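Side-chain contacts in 3-phytase (Klebsiella pneumoniae, PDB 2WNH), which probably hydrolyses phosphate esters of phytate (inositol hexakisphosphate) and belongs to the histidine acid phosphatases: residues 33-38 with 47-52; 273-278 with 383-388; 125-128 with 134-137. The protein carries 3 engineered substitutions. One frame throughout, in Å; residues are numbered along the deposited sequence.

Contact 1: 33-38 with 47-52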
# COMPACT_ATOMS: atom_id res chain seq x y z
N GLY B 33 36.30 -13.84 20.73
CA GLY B 33 37.67 -14.24 20.42
C GLY B 33 38.44 -13.20 19.65
O GLY B 33 39.61 -12.90 19.99
N ASN B 34 37.81 -12.64 18.61
CA ASN B 34 38.39 -11.57 17.81
C ASN B 34 38.80 -10.41 18.71
O ASN B 34 39.89 -9.87 18.57
CB ASN B 34 37.41 -10.98 16.79
CG ASN B 34 37.09 -11.91 15.62
OD1 ASN B 34 36.08 -11.69 14.92
ND2 ASN B 34 37.92 -12.94 15.39
N ARG B 35 37.89 -9.99 19.58
CA ARG B 35 38.16 -8.84 20.46
C ARG B 35 39.40 -9.07 21.31
O ARG B 35 40.28 -8.21 21.37
CB ARG B 35 36.97 -8.53 21.36
CG ARG B 35 37.23 -7.34 22.28
CD ARG B 35 35.99 -6.95 23.09
NE ARG B 35 34.88 -6.50 22.24
CZ ARG B 35 34.78 -5.30 21.68
NH1 ARG B 35 35.73 -4.39 21.84
NH2 ARG B 35 33.72 -5.01 20.94
N GLU B 36 39.46 -10.24 21.97
CA GLU B 36 40.62 -10.61 22.78
C GLU B 36 41.91 -10.40 22.00
O GLU B 36 42.85 -9.78 22.49
CB GLU B 36 40.54 -12.07 23.21
CG GLU B 36 39.64 -12.36 24.39
CD GLU B 36 39.63 -13.84 24.81
OE1 GLU B 36 40.13 -14.71 24.06
OE2 GLU B 36 39.12 -14.12 25.92
N ALA B 37 41.92 -10.91 20.77
CA ALA B 37 43.09 -10.87 19.90
C ALA B 37 43.47 -9.47 19.47
O ALA B 37 44.65 -9.10 19.53
CB ALA B 37 42.88 -11.76 18.68
N ILE B 38 42.49 -8.69 19.01
CA ILE B 38 42.79 -7.38 18.46
C ILE B 38 43.14 -6.38 19.56
O ILE B 38 43.97 -5.51 19.35
CB ILE B 38 41.66 -6.85 17.51
CG1 ILE B 38 40.35 -6.54 18.26
CG2 ILE B 38 41.46 -7.83 16.33
CD1 ILE B 38 39.22 -6.00 17.35
N THR B 47 36.20 -0.25 20.34
CA THR B 47 34.81 0.12 20.56
C THR B 47 33.94 -1.08 20.93
O THR B 47 34.05 -2.15 20.33
CB THR B 47 34.24 0.81 19.32
OG1 THR B 47 35.02 1.97 19.03
CG2 THR B 47 32.75 1.20 19.50
N GLU B 48 33.11 -0.88 21.94
CA GLU B 48 32.07 -1.81 22.34
C GLU B 48 30.81 -1.37 21.61
O GLU B 48 30.38 -0.23 21.75
CB GLU B 48 31.84 -1.72 23.85
CG GLU B 48 33.03 -2.22 24.67
CD GLU B 48 33.15 -3.73 24.68
OE1 GLU B 48 32.18 -4.42 24.29
OE2 GLU B 48 34.23 -4.24 25.09
N TRP B 49 30.24 -2.28 20.81
CA TRP B 49 29.06 -1.94 20.01
C TRP B 49 27.78 -2.10 20.81
O TRP B 49 27.78 -2.73 21.87
CB TRP B 49 28.98 -2.80 18.75
CG TRP B 49 30.15 -2.76 17.84
CD1 TRP B 49 31.47 -2.58 18.18
CD2 TRP B 49 30.13 -3.02 16.43
NE1 TRP B 49 32.26 -2.69 17.06
CE2 TRP B 49 31.46 -2.95 15.97
CE3 TRP B 49 29.11 -3.29 15.50
CZ2 TRP B 49 31.81 -3.14 14.62
CZ3 TRP B 49 29.45 -3.49 14.16
CH2 TRP B 49 30.79 -3.41 13.73
N THR B 50 26.68 -1.55 20.29
CA THR B 50 25.39 -1.66 20.97
C THR B 50 24.87 -3.09 20.85
O THR B 50 24.05 -3.53 21.64
CB THR B 50 24.37 -0.65 20.42
OG1 THR B 50 24.91 0.67 20.55
CG2 THR B 50 23.07 -0.69 21.23
N THR B 51 25.37 -3.81 19.86
CA THR B 51 25.06 -5.22 19.68
C THR B 51 26.10 -6.06 20.43
O THR B 51 27.27 -5.70 20.42
CB THR B 51 25.13 -5.52 18.18
OG1 THR B 51 24.12 -4.72 17.53
CG2 THR B 51 24.87 -6.97 17.88
N HIS B 52 25.67 -7.16 21.07
CA HIS B 52 26.63 -8.11 21.68
C HIS B 52 27.67 -8.61 20.66
O HIS B 52 27.32 -8.90 19.52
CB HIS B 52 25.89 -9.30 22.27
CG HIS B 52 24.92 -8.92 23.33
ND1 HIS B 52 25.31 -8.45 24.56
CD2 HIS B 52 23.56 -8.89 23.32
CE1 HIS B 52 24.24 -8.17 25.28
NE2 HIS B 52 23.17 -8.43 24.56
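Arg35 on helix 32-42 faces Glu48 in the irregular chain that follows the helix, their CA atoms being 9.5 Å apart, so the two backbones stay well separated and one long side chain spans the gap. The arrangement is a side-chain-to-main-chain link from helix to loop in a branch 2 histidine phosphatase: an arginine on the helix grips a main-chain carbonyl a dozen residues downstream. Arg35 leaves the helix with CG anti to its N and runs extended until chi3 (-63°), where a bend turns the guanidinium broadside to Glu48 and its end toward Thr47. Thr47 O lies in the guanidinium plane and accepts two hydrogen bonds end-on, from NH2 at 2.9 Å, the straighter one (154°), and from NH1 of Arg35 at 3.2 Å. Both nitrogens come from the same face of the carbonyl plane, NH1 well above it and NH2 only slightly tilted. The Glu48 carboxylate, brought round by a bend at chi2, stacks over one guanidinium face with the planes 23° apart. Glu48 OE2 forms a salt bridge with Arg35 NH1 at 3.6 Å, by charge alone, since no N-H points at it. Asp53, through NE, and Glu39, through NH1, make further salt bridges, so three carboxylates neighbour this buried cation and probably stabilise its charge. Helix 204-219 packs against Ile38, and Thr50 and His52 meet a second subunit. Beside the double grip, Trp49 CD1 comes to 4.3 Å from Arg35 NH2, at the guanidinium edge.

Contact 2: 273-278 with 383-388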
# COMPACT_ATOMS: atom_id res chain seq x y z
N GLY B 273 21.26 -29.87 -4.75
CA GLY B 273 20.07 -29.05 -4.55
C GLY B 273 19.58 -28.32 -5.80
O GLY B 273 18.41 -27.96 -5.89
N VAL B 274 20.47 -28.05 -6.76
CA VAL B 274 20.12 -27.30 -7.97
C VAL B 274 19.71 -28.23 -9.11
O VAL B 274 19.21 -27.80 -10.15
CB VAL B 274 21.25 -26.30 -8.41
CG1 VAL B 274 22.39 -27.05 -9.15
CG2 VAL B 274 20.68 -25.16 -9.25
N LYS B 275 19.95 -29.52 -8.91
CA LYS B 275 19.52 -30.54 -9.85
C LYS B 275 18.03 -30.77 -9.73
O LYS B 275 17.44 -30.59 -8.65
CB LYS B 275 20.27 -31.84 -9.60
CG LYS B 275 21.68 -31.80 -10.09
CD LYS B 275 22.36 -33.10 -9.76
CE LYS B 275 23.85 -32.97 -9.98
NZ LYS B 275 24.58 -33.73 -8.93
N PRO B 276 17.39 -31.18 -10.84
CA PRO B 276 16.00 -31.56 -10.68
C PRO B 276 15.91 -32.75 -9.71
O PRO B 276 16.90 -33.42 -9.44
CB PRO B 276 15.59 -31.96 -12.11
CG PRO B 276 16.52 -31.20 -12.99
CD PRO B 276 17.83 -31.28 -12.24
N GLU B 277 14.74 -32.94 -9.14
CA GLU B 277 14.48 -34.07 -8.25
C GLU B 277 15.10 -33.90 -6.85
O GLU B 277 15.13 -34.83 -6.06
CB GLU B 277 14.82 -35.44 -8.90
CG GLU B 277 14.70 -35.55 -10.47
CD GLU B 277 13.37 -35.01 -11.09
OE1 GLU B 277 12.43 -34.59 -10.37
OE2 GLU B 277 13.28 -35.03 -12.34
N ALA B 278 15.58 -32.69 -6.55
CA ALA B 278 16.10 -32.36 -5.22
C ALA B 278 15.02 -32.45 -4.16
O ALA B 278 13.85 -32.17 -4.43
CB ALA B 278 16.68 -30.97 -5.23
N ALA B 383 27.61 -30.26 -17.92
CA ALA B 383 29.01 -29.86 -18.00
C ALA B 383 29.39 -28.86 -16.90
O ALA B 383 30.54 -28.87 -16.44
CB ALA B 383 29.30 -29.25 -19.37
N ALA B 384 28.46 -27.99 -16.50
CA ALA B 384 28.73 -27.02 -15.45
C ALA B 384 28.84 -27.72 -14.10
O ALA B 384 29.79 -27.49 -13.33
CB ALA B 384 27.65 -25.94 -15.43
N ILE B 385 27.87 -28.59 -13.82
CA ILE B 385 27.89 -29.42 -12.60
C ILE B 385 29.20 -30.22 -12.47
O ILE B 385 29.82 -30.24 -11.41
CB ILE B 385 26.66 -30.35 -12.55
CG1 ILE B 385 25.36 -29.51 -12.52
CG2 ILE B 385 26.76 -31.34 -11.39
CD1 ILE B 385 25.10 -28.77 -11.21
N THR B 386 29.60 -30.86 -13.56
CA THR B 386 30.82 -31.66 -13.58
C THR B 386 32.05 -30.82 -13.30
O THR B 386 32.90 -31.20 -12.49
CB THR B 386 30.99 -32.38 -14.92
OG1 THR B 386 29.89 -33.29 -15.09
CG2 THR B 386 32.31 -33.19 -14.96
N ALA B 387 32.16 -29.68 -13.97
CA ALA B 387 33.29 -28.79 -13.77
C ALA B 387 33.35 -28.24 -12.34
O ALA B 387 34.42 -28.21 -11.72
CB ALA B 387 33.29 -27.65 -14.80
N LEU B 388 32.20 -27.82 -11.82
CA LEU B 388 32.16 -27.24 -10.48
C LEU B 388 32.45 -28.25 -9.37
O LEU B 388 32.90 -27.87 -8.28
CB LEU B 388 30.80 -26.57 -10.22
CG LEU B 388 30.57 -25.30 -11.03
CD1 LEU B 388 29.06 -24.95 -11.00
CD2 LEU B 388 31.39 -24.11 -10.56
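Lys275 and Ile385 mark the closest backbone approach, CA to CA 8.9 Å, between the C-terminal end of helix 256-274 with its following turn and the helix 381-388. Ile385 carries the contact from its side, pointing at the gap and dividing its two branches between neighbouring residues. Ile385 CD1 meets Val274 CG1 at 3.8 Å, the two side chains lying alongside and running antiparallel. The other branch, anti to the backbone N, turns to the lysine: Ile385 CG2 touches Lys275 CE at 3.6 Å. Lys275 NZ is a little farther from Ile385 CG2, at 4.1 Å. The lysine thus lends its aliphatic end to an apolar surface while its ammonium forms a salt bridge with Asp272. In the fold this is the seam where two helices meet over the large mixed sheet of the alpha/beta part of the phosphatase: Val274 also rests on Leu323 of strand 320-328 and on Leu336 of strand 334-342, and Ala384 and Leu388 reach the same Leu336. Past the helix the chain reverses in a type II beta turn from Lys275 to Ala278, with Pro276 at its second position and Glu277 at phi 75° in its third. The turn's Ala278 N to Lys275 O bond is weak, at 3.5 Å. Carbonyls at the helix end have cationic partners, Gly273 O being hydrogen-bonded by Lys18 NZ and Val274 O by Arg325 NH1.

Contact 3: 125-128 with 134-137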
# COMPACT_ATOMS: atom_id res chain seq x y z
N GLY B 125 20.90 -28.73 17.97
CA GLY B 125 22.16 -28.56 18.70
C GLY B 125 22.92 -27.33 18.25
O GLY B 125 22.35 -26.44 17.62
N ASP B 126 24.20 -27.24 18.58
CA ASP B 126 24.99 -26.12 18.11
C ASP B 126 25.90 -26.49 16.94
O ASP B 126 26.82 -25.75 16.61
CB ASP B 126 25.79 -25.45 19.24
CG ASP B 126 26.35 -26.45 20.23
OD1 ASP B 126 26.85 -27.51 19.77
OD2 ASP B 126 26.29 -26.16 21.45
N ALA B 127 25.62 -27.62 16.30
CA ALA B 127 26.40 -28.06 15.15
C ALA B 127 25.54 -28.63 14.02
O ALA B 127 24.80 -29.60 14.22
CB ALA B 127 27.48 -29.08 15.59
N ASP B 128 25.68 -28.03 12.84
CA ASP B 128 24.98 -28.46 11.64
C ASP B 128 26.05 -29.06 10.74
O ASP B 128 27.05 -28.41 10.49
CB ASP B 128 24.32 -27.24 10.98
CG ASP B 128 23.55 -27.58 9.70
OD1 ASP B 128 24.01 -28.41 8.88
OD2 ASP B 128 22.48 -26.96 9.51
N ASP B 134 33.93 -28.92 11.21
CA ASP B 134 35.01 -29.31 12.10
C ASP B 134 34.50 -30.10 13.31
O ASP B 134 35.28 -30.57 14.14
CB ASP B 134 35.85 -28.08 12.51
CG ASP B 134 35.02 -26.98 13.18
OD1 ASP B 134 33.77 -27.01 13.12
OD2 ASP B 134 35.64 -26.07 13.76
N LYS B 135 33.19 -30.29 13.39
CA LYS B 135 32.59 -31.01 14.51
C LYS B 135 32.13 -32.43 14.15
O LYS B 135 31.51 -33.10 14.98
CB LYS B 135 31.40 -30.21 15.11
CG LYS B 135 31.72 -28.78 15.54
CD LYS B 135 32.83 -28.71 16.60
CE LYS B 135 33.35 -27.29 16.76
NZ LYS B 135 34.59 -27.26 17.60
N PHE B 136 32.41 -32.88 12.94
CA PHE B 136 31.96 -34.20 12.47
C PHE B 136 33.13 -34.98 11.88
O PHE B 136 33.94 -34.44 11.12
CB PHE B 136 30.83 -34.04 11.45
CG PHE B 136 29.59 -33.37 12.01
CD1 PHE B 136 29.47 -31.98 12.00
CD2 PHE B 136 28.56 -34.14 12.56
CE1 PHE B 136 28.35 -31.36 12.54
CE2 PHE B 136 27.42 -33.53 13.09
CZ PHE B 136 27.32 -32.13 13.08
N ALA B 137 33.21 -36.27 12.23
CA ALA B 137 34.36 -37.11 11.84
C ALA B 137 34.71 -37.09 10.35
O ALA B 137 35.88 -36.98 9.99
CB ALA B 137 34.16 -38.57 12.32
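OD1 of Asp128, whose backbone meets Phe136, is held by two groups: Arg94 NH2 in a salt bridge and Leu130 N in a hydrogen bond. Gln132 OE1 accepts from Asp128 N as well, so the main chain and carboxylate of this buried residue are both fixed. The Asp128 side chain points away from 134-137, and it is its backbone that meets the phenyl ring, with Phe136 CE1 3.7 Å from Asp128 C in an oblique approach. One residue earlier, Ala127 O lies in the ring plane at the edge, 3.7 Å from Phe136 CZ, where the C-H of CZ points toward the oxygen, a weak electrostatic attraction at most. The Ala127 methyl comes in from out of the ring plane, CB to Phe136 CE1 3.9 Å. Phe136 has CG anti to its carbonyl carbon (chi1 -62°), which carries the ring back across the gap to 125-128. Ala127 CB has a second neighbour in Lys135 CB at 4.1 Å; beyond CB the lysine bends at chi2 and its end leads away. Ala127 and Lys135 are also where the backbones come closest, CA to CA 6.9 Å. Pro129 packs on Phe136, and Gln132 on Ala127. The aspartate bonded to the N-H two residues on makes an Asx turn, here in a loop folded back far enough for Phe136 to reach Ala127 and Asp128, in the connection between helix 99-112 and helix 143-154 of this branch 2 histidine phosphatase.

The three contacts are spread over the chain and none touches another. Contacts 1 and 2 lie on opposite sides of its centre, 40 Å apart between centres and about 28 Å between nearest atoms. Contact 3 is about equally far from both, its centre 25 Å from that of contact 1 and 26 Å from that of contact 2, with nearest atoms about 13 and 14 Å away. Along the sequence they follow in the order 1, 3, 2. All lie away from His358, which binds magnesium in a structure of this protein but carries none here. Contact 1 alone borders a second subunit, and a glycerol sits about 5 Å from its Trp49 side chain, probably a crystallisation additive.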